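Local coordinates for protein flagellin hook IN motif family (Aeromonas hydrophila subsp. hydrophila, PDB 6XI1) that probably forms part of the long extender region of a bacterial RTX adhesin, a chain of beta-sandwich repeats with calcium ions bound at their junctions, at residues T36-T41 with V90-V95; G101-E106 with T123-N128; A130-G135 with S157-D162. All coordinates share one frame; numbering follows the deposited sequence.

Interaction 1 (T36-T41 with V90-V95); sequences TEDEST and VDNSKV. With CA (calcium ion), chain M; CA (calcium ion), chain L.
Asn92 and Asp38 grip each other through a pair of hydrogen bonds that uses both ends of the asparagine amide. The backbone N of Asp38 donates to Asn92 OD1 at 2.8 Å, tilted 24° from the carbonyl plane. In return Asn92 ND2 donates a hydrogen bond to Asp38 OD1, also at 2.8 Å, reaching the anti lone pair of that oxygen while staying near its own amide plane. Carboxylate and amide planes stand 80° apart. With CG of Asn92 anti to its own N (chi1 -168°), the amide is carried across to the turn.

The second oxygen, Asp38 OD2, binds one calcium ion at 2.3 Å, a distance that Glu37 OE2 matches on the same ion. Glu37 OE2 also bridges to the second calcium ion, which Glu37 OE1 reaches at 2.5 Å, and OE1 probably also accepts from Val127 N. Two waters, Gln96 and Asp129 are further ligands of the first ion. Val95 CG2 packs against Glu37 CB at 4.1 Å. Ser40 OG bonds to Leu43 O, whereas Ser40 O is buried without a polar partner. A type II turn, Thr36 to Glu39, thus presents two adjacent acidic residues to a two-calcium site, consistent with calcium stiffening the junction between cadherin-like domains.

Interaction 2 (G101-E106 with T123-N128); sequences GETKVE and TITGVN. With CA (calcium ion), chain Q; CA (calcium ion), chain L.
Ile124 lies opposite Lys104 in an antiparallel hydrogen-bonded pair. Ile124 N donates to Lys104 O, and Lys104 N to Ile124 O, both at 2.9 Å; the second bond lies in the carbonyl plane. Ile124 has more surface buried by the contact than any other residue of the two segments. Its CG1 stands anti to the carbonyl carbon (chi1 -50°), and its terminal CD1 lies 3.8 Å from Glu106 CD, touching the carboxylate two residues beyond Lys104. The lysine chain runs extended before bending at its end, and NZ forms a salt bridge with Glu106 OE2 at 2.9 Å, on the anti lone pair. Gly73 gives NZ a further partner and Tyr88 does so for the Glu106 carboxylate.

Thr123, next in buried area, projects to the other face of the sheet with Val105, Thr103 and Thr125. Its two branches serve different neighbours: OG1 approaches Val105 CG2 at 3.7 Å, while CG2, anti to the backbone N, meets Thr103 CB at 4.0 Å. Thr103 CG2 runs alongside Thr125 OG1 at 3.8 Å.

At the open end of the hairpin, Gly126 N donates to Glu102 O at 2.8 Å, and Gly101 N reaches Gly126 O from above the carbonyl plane, 49° out of it. The paired backbone continues directly into Val127, whose O binds a calcium ion, and Asn128, whose OD1 binds another. Backbone bonds set the register, the Lys104-Glu106 salt bridge pairs the charges beside Ile124 CD1 on one face, and the threonine and valine face makes van der Waals contacts.

Interaction 3 (A130-G135 with S157-D162); sequences AAVITG and SVTDVD. With CA (calcium ion), chain Q; CA (calcium ion), chain L.
A beta hairpin of the second cadherin-like domain, strands 132-142 and 149-159, is joined here at its open end, where the chain runs into a calcium site. Val132 N donates to Thr159 O at 2.8 Å and almost straight (N-H...O 171°), and Thr159 N returns a bond to Val132 O. Thr134 and Ser157 form the next hydrogen-bonded pair. The side chains of Val132 and Thr159 run alongside each other, with Thr159 OG1 against Val132 CB at 3.4 Å; a chi1 of 67° sets that hydroxyl between the backbone N and the carbonyl carbon. From the other face, Val158 CG2 touches Ala131 CB at 3.6 Å and Ile133 CG1 at 4.0 Å.

Following Thr159, Asp160 chelates one calcium ion with both oxygens, OD1 and OD2 each about 2.5 Å from it. Asp162 N donates to Asp160 OD1 at 2.9 Å, closing an Asx turn that brings Asp162 round to bridge two ions: OD2 binds the one held by Asp160, and OD1 the other, at 2.4 Å. A water links Ala130 O to Val161 N. Phe169 packs on Ile133 and Val158, Ala131 touches Ser218, and strand 191-197 lies next to 149-159 in the sheet.

Along the chain the three contacts follow in series, interaction 1 closing before interaction 2 opens and interaction 2 before interaction 3. The first two belong to the same seven-stranded domain and touch, their centres about 10 Å apart: Glu37 N probably bonds to Thr125 O, and Val127 N to Glu37 OE1. Interaction 3 opens the next domain, its centre about 20 Å from that of interaction 1 and 21 Å from that of interaction 2. One calcium ion takes ligands from all three contacts, and a second joins residues 123-128 to 157-162. Strand 117-125 thus leads through shared metal sites into strand 132-142, consistent with calcium stiffening the junction so that the adhesin stays extended.

Interaction 1 (T36-T41 with V90-V95)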
# COMPACT_ATOMS: atom_id res chain seq x y z
N THR A 36 50.08 26.14 25.19
CA THR A 36 49.12 25.29 24.44
C THR A 36 47.94 26.18 24.08
O THR A 36 47.42 26.92 24.95
CB THR A 36 48.76 24.03 25.24
OG1 THR A 36 49.99 23.33 25.46
CG2 THR A 36 47.78 23.13 24.53
N GLU A 37 47.50 26.08 22.83
CA GLU A 37 46.23 26.66 22.35
C GLU A 37 45.14 26.39 23.39
O GLU A 37 45.10 25.25 23.88
CB GLU A 37 45.90 26.03 21.00
CG GLU A 37 44.50 26.36 20.52
CD GLU A 37 44.05 25.60 19.28
OE1 GLU A 37 44.88 24.93 18.65
OE2 GLU A 37 42.89 25.73 18.94
N ASP A 38 44.34 27.40 23.70
CA ASP A 38 43.17 27.38 24.61
C ASP A 38 43.55 27.01 26.06
O ASP A 38 42.63 26.63 26.83
CB ASP A 38 42.08 26.45 24.05
CG ASP A 38 41.57 26.84 22.66
OD1 ASP A 38 41.47 28.04 22.39
OD2 ASP A 38 41.33 25.93 21.84
N GLU A 39 44.83 27.10 26.46
CA GLU A 39 45.21 26.79 27.88
C GLU A 39 44.68 27.93 28.75
O GLU A 39 44.43 27.71 29.96
CB GLU A 39 46.71 26.54 28.08
CG GLU A 39 47.57 27.80 27.94
CD GLU A 39 49.05 27.64 28.26
OE1 GLU A 39 49.58 26.51 28.10
OE2 GLU A 39 49.66 28.65 28.67
N SER A 40 44.49 29.10 28.14
CA SER A 40 44.09 30.36 28.79
C SER A 40 43.57 31.31 27.72
O SER A 40 43.84 31.07 26.54
CB SER A 40 45.27 30.96 29.55
OG SER A 40 46.36 31.26 28.68
N THR A 41 42.84 32.36 28.11
CA THR A 41 42.16 33.31 27.20
C THR A 41 42.08 34.65 27.91
O THR A 41 41.94 34.67 29.13
CB THR A 41 40.78 32.76 26.79
OG1 THR A 41 40.13 33.74 25.99
CG2 THR A 41 39.89 32.40 27.96
N VAL A 90 50.91 35.72 23.37
CA VAL A 90 50.29 35.56 22.02
C VAL A 90 48.78 35.50 22.19
O VAL A 90 48.30 34.87 23.17
CB VAL A 90 50.88 34.35 21.26
CG1 VAL A 90 50.55 33.03 21.94
CG2 VAL A 90 50.44 34.32 19.80
N ASP A 91 48.04 36.19 21.30
CA ASP A 91 46.56 36.10 21.24
C ASP A 91 46.18 34.64 20.97
O ASP A 91 46.60 34.11 19.93
CB ASP A 91 45.99 37.02 20.17
CG ASP A 91 46.08 38.50 20.50
OD1 ASP A 91 46.09 38.84 21.70
OD2 ASP A 91 46.16 39.30 19.57
N ASN A 92 45.44 34.02 21.88
CA ASN A 92 44.87 32.67 21.68
C ASN A 92 44.13 32.57 20.33
O ASN A 92 44.17 31.50 19.71
CB ASN A 92 43.92 32.33 22.81
CG ASN A 92 43.54 30.87 22.81
OD1 ASN A 92 44.39 30.00 22.65
ND2 ASN A 92 42.27 30.61 23.02
N SER A 93 43.53 33.67 19.87
CA SER A 93 42.75 33.73 18.60
C SER A 93 43.66 33.42 17.41
O SER A 93 43.18 32.86 16.42
CB SER A 93 42.04 35.06 18.45
OG SER A 93 42.97 36.11 18.24
N LYS A 94 44.96 33.72 17.50
CA LYS A 94 45.87 33.64 16.34
C LYS A 94 46.47 32.23 16.20
O LYS A 94 47.15 32.00 15.20
CB LYS A 94 47.02 34.65 16.48
CG LYS A 94 46.65 36.12 16.37
CD LYS A 94 47.89 37.03 16.36
CE LYS A 94 47.84 38.18 15.37
NZ LYS A 94 47.32 39.42 16.00
N VAL A 95 46.30 31.34 17.18
CA VAL A 95 46.93 29.99 17.13
C VAL A 95 45.85 28.91 17.00
O VAL A 95 46.21 27.73 17.06
CB VAL A 95 47.83 29.75 18.35
CG1 VAL A 95 48.93 30.79 18.45
CG2 VAL A 95 47.02 29.70 19.63
CA CA M . 40.67 25.79 19.63
CA CA L . 43.22 24.23 16.89
O HOH W 1 39.85 23.59 20.44
O HOH W 2 38.71 26.51 20.70

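Interaction 2 (G101-E106 with T123-N128)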
# COMPACT_ATOMS: atom_id res chain seq x y z
N GLY A 101 48.32 18.62 18.60
CA GLY A 101 49.74 18.29 18.71
C GLY A 101 50.62 19.09 17.75
O GLY A 101 51.83 18.90 17.79
N GLU A 102 50.06 19.91 16.86
CA GLU A 102 50.87 20.63 15.84
C GLU A 102 51.64 21.75 16.54
O GLU A 102 51.04 22.43 17.36
CB GLU A 102 49.99 21.18 14.73
CG GLU A 102 50.74 21.90 13.63
CD GLU A 102 49.87 22.46 12.50
OE1 GLU A 102 48.66 22.20 12.54
OE2 GLU A 102 50.41 23.19 11.61
N THR A 103 52.93 21.91 16.27
CA THR A 103 53.81 22.86 17.00
C THR A 103 54.18 24.02 16.09
O THR A 103 54.34 23.84 14.88
CB THR A 103 55.04 22.19 17.62
OG1 THR A 103 55.84 21.62 16.60
CG2 THR A 103 54.70 21.11 18.63
N LYS A 104 54.32 25.20 16.67
CA LYS A 104 54.92 26.38 16.01
C LYS A 104 56.01 26.93 16.94
O LYS A 104 55.69 27.21 18.12
CB LYS A 104 53.87 27.44 15.73
CG LYS A 104 54.37 28.66 14.98
CD LYS A 104 53.34 29.71 14.85
CE LYS A 104 53.63 30.69 13.74
NZ LYS A 104 54.89 31.43 13.98
N VAL A 105 57.24 27.07 16.44
CA VAL A 105 58.39 27.47 17.31
C VAL A 105 58.74 28.90 16.93
O VAL A 105 58.87 29.17 15.72
CB VAL A 105 59.57 26.50 17.17
CG1 VAL A 105 60.81 27.02 17.86
CG2 VAL A 105 59.19 25.13 17.72
N GLU A 106 58.79 29.79 17.92
CA GLU A 106 59.12 31.21 17.73
C GLU A 106 60.32 31.53 18.62
O GLU A 106 60.40 31.00 19.75
CB GLU A 106 57.94 32.11 18.07
CG GLU A 106 56.64 31.64 17.46
CD GLU A 106 55.49 32.64 17.55
OE1 GLU A 106 55.44 33.43 18.52
OE2 GLU A 106 54.66 32.62 16.64
N THR A 123 57.68 27.35 22.20
CA THR A 123 56.88 26.37 21.43
C THR A 123 55.39 26.56 21.76
O THR A 123 55.00 26.48 22.97
CB THR A 123 57.33 24.94 21.70
OG1 THR A 123 58.73 24.88 21.43
CG2 THR A 123 56.56 23.94 20.86
N ILE A 124 54.58 26.73 20.72
CA ILE A 124 53.10 26.78 20.79
C ILE A 124 52.60 25.42 20.30
O ILE A 124 53.05 25.01 19.24
CB ILE A 124 52.53 27.90 19.91
CG1 ILE A 124 53.20 29.25 20.16
CG2 ILE A 124 51.03 27.99 20.10
CD1 ILE A 124 53.01 30.20 19.02
N THR A 125 51.75 24.76 21.08
CA THR A 125 51.18 23.43 20.69
C THR A 125 49.67 23.59 20.45
O THR A 125 49.00 24.20 21.26
CB THR A 125 51.49 22.32 21.71
OG1 THR A 125 52.90 22.21 21.77
CG2 THR A 125 50.93 20.98 21.28
N GLY A 126 49.18 23.07 19.32
CA GLY A 126 47.77 23.16 18.94
C GLY A 126 46.93 22.11 19.63
O GLY A 126 47.48 21.07 20.06
N VAL A 127 45.64 22.37 19.70
CA VAL A 127 44.61 21.36 20.09
C VAL A 127 43.55 21.30 19.00
O VAL A 127 43.33 22.30 18.27
CB VAL A 127 43.99 21.70 21.47
CG1 VAL A 127 45.02 21.67 22.59
CG2 VAL A 127 43.28 23.02 21.43
N ASN A 128 42.86 20.16 18.93
CA ASN A 128 41.76 19.97 17.96
C ASN A 128 40.65 20.99 18.20
O ASN A 128 40.30 21.28 19.36
CB ASN A 128 41.14 18.58 17.98
CG ASN A 128 40.24 18.41 16.78
OD1 ASN A 128 40.68 18.59 15.63
ND2 ASN A 128 38.96 18.14 17.04
CA CA Q . 39.54 19.92 13.74
CA CA L . 43.22 24.23 16.89

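Interaction 3 (A130-G135 with S157-D162)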
# COMPACT_ATOMS: atom_id res chain seq x y z
N ALA A 130 36.72 21.12 16.92
CA ALA A 130 35.62 20.37 16.28
C ALA A 130 35.30 21.01 14.93
O ALA A 130 35.19 22.25 14.81
CB ALA A 130 34.41 20.34 17.19
N ALA A 131 35.08 20.19 13.92
CA ALA A 131 34.51 20.64 12.63
C ALA A 131 33.10 21.22 12.87
O ALA A 131 32.40 20.80 13.82
CB ALA A 131 34.50 19.51 11.64
N VAL A 132 32.71 22.16 12.03
CA VAL A 132 31.35 22.75 12.00
C VAL A 132 30.66 22.22 10.74
O VAL A 132 31.11 22.56 9.61
CB VAL A 132 31.37 24.29 12.05
CG1 VAL A 132 29.96 24.87 11.92
CG2 VAL A 132 32.03 24.76 13.34
N ILE A 133 29.67 21.37 10.94
CA ILE A 133 28.95 20.68 9.83
C ILE A 133 27.53 21.25 9.70
O ILE A 133 26.79 21.28 10.70
CB ILE A 133 28.92 19.15 10.02
CG1 ILE A 133 30.34 18.60 10.16
CG2 ILE A 133 28.19 18.51 8.84
CD1 ILE A 133 30.43 17.16 10.67
N THR A 134 27.18 21.70 8.51
CA THR A 134 25.90 22.36 8.23
C THR A 134 25.36 21.78 6.91
O THR A 134 26.06 20.97 6.25
CB THR A 134 26.07 23.89 8.17
OG1 THR A 134 26.94 24.14 7.08
CG2 THR A 134 26.70 24.52 9.39
N GLY A 135 24.18 22.23 6.51
CA GLY A 135 23.63 21.91 5.18
C GLY A 135 22.48 20.95 5.35
O GLY A 135 21.90 20.90 6.45
N SER A 157 28.11 20.55 4.32
CA SER A 157 29.37 21.29 4.13
C SER A 157 30.03 21.34 5.50
O SER A 157 29.35 21.18 6.55
CB SER A 157 29.16 22.65 3.51
OG SER A 157 28.43 23.44 4.41
N VAL A 158 31.34 21.43 5.48
CA VAL A 158 32.14 21.37 6.73
C VAL A 158 33.20 22.47 6.66
O VAL A 158 33.86 22.57 5.63
CB VAL A 158 32.72 19.97 6.91
CG1 VAL A 158 33.47 19.46 5.68
CG2 VAL A 158 33.56 19.91 8.15
N THR A 159 33.37 23.15 7.78
CA THR A 159 34.53 24.02 8.08
C THR A 159 35.25 23.41 9.26
O THR A 159 34.61 22.84 10.13
CB THR A 159 34.05 25.46 8.31
OG1 THR A 159 33.25 25.58 9.48
CG2 THR A 159 33.24 25.97 7.13
N ASP A 160 36.56 23.64 9.33
CA ASP A 160 37.41 23.22 10.46
C ASP A 160 38.58 24.21 10.55
O ASP A 160 39.41 24.22 9.67
CB ASP A 160 37.90 21.78 10.26
CG ASP A 160 38.43 21.17 11.52
OD1 ASP A 160 39.24 21.85 12.23
OD2 ASP A 160 38.12 19.96 11.75
N VAL A 161 38.63 24.93 11.64
CA VAL A 161 39.65 26.00 11.84
C VAL A 161 41.02 25.36 11.88
O VAL A 161 41.95 26.09 11.60
CB VAL A 161 39.37 26.86 13.08
CG1 VAL A 161 37.99 27.51 13.01
CG2 VAL A 161 39.57 26.09 14.35
N ASP A 162 41.16 24.05 12.09
CA ASP A 162 42.50 23.42 12.07
C ASP A 162 43.04 23.26 10.63
O ASP A 162 44.15 22.77 10.51
CB ASP A 162 42.49 22.08 12.78
CG ASP A 162 42.08 22.21 14.23
OD1 ASP A 162 42.57 23.17 14.88
OD2 ASP A 162 41.22 21.40 14.66
CA CA Q . 39.54 19.92 13.74
CA CA L . 43.22 24.23 16.89
O HOH W 3 36.34 24.44 13.48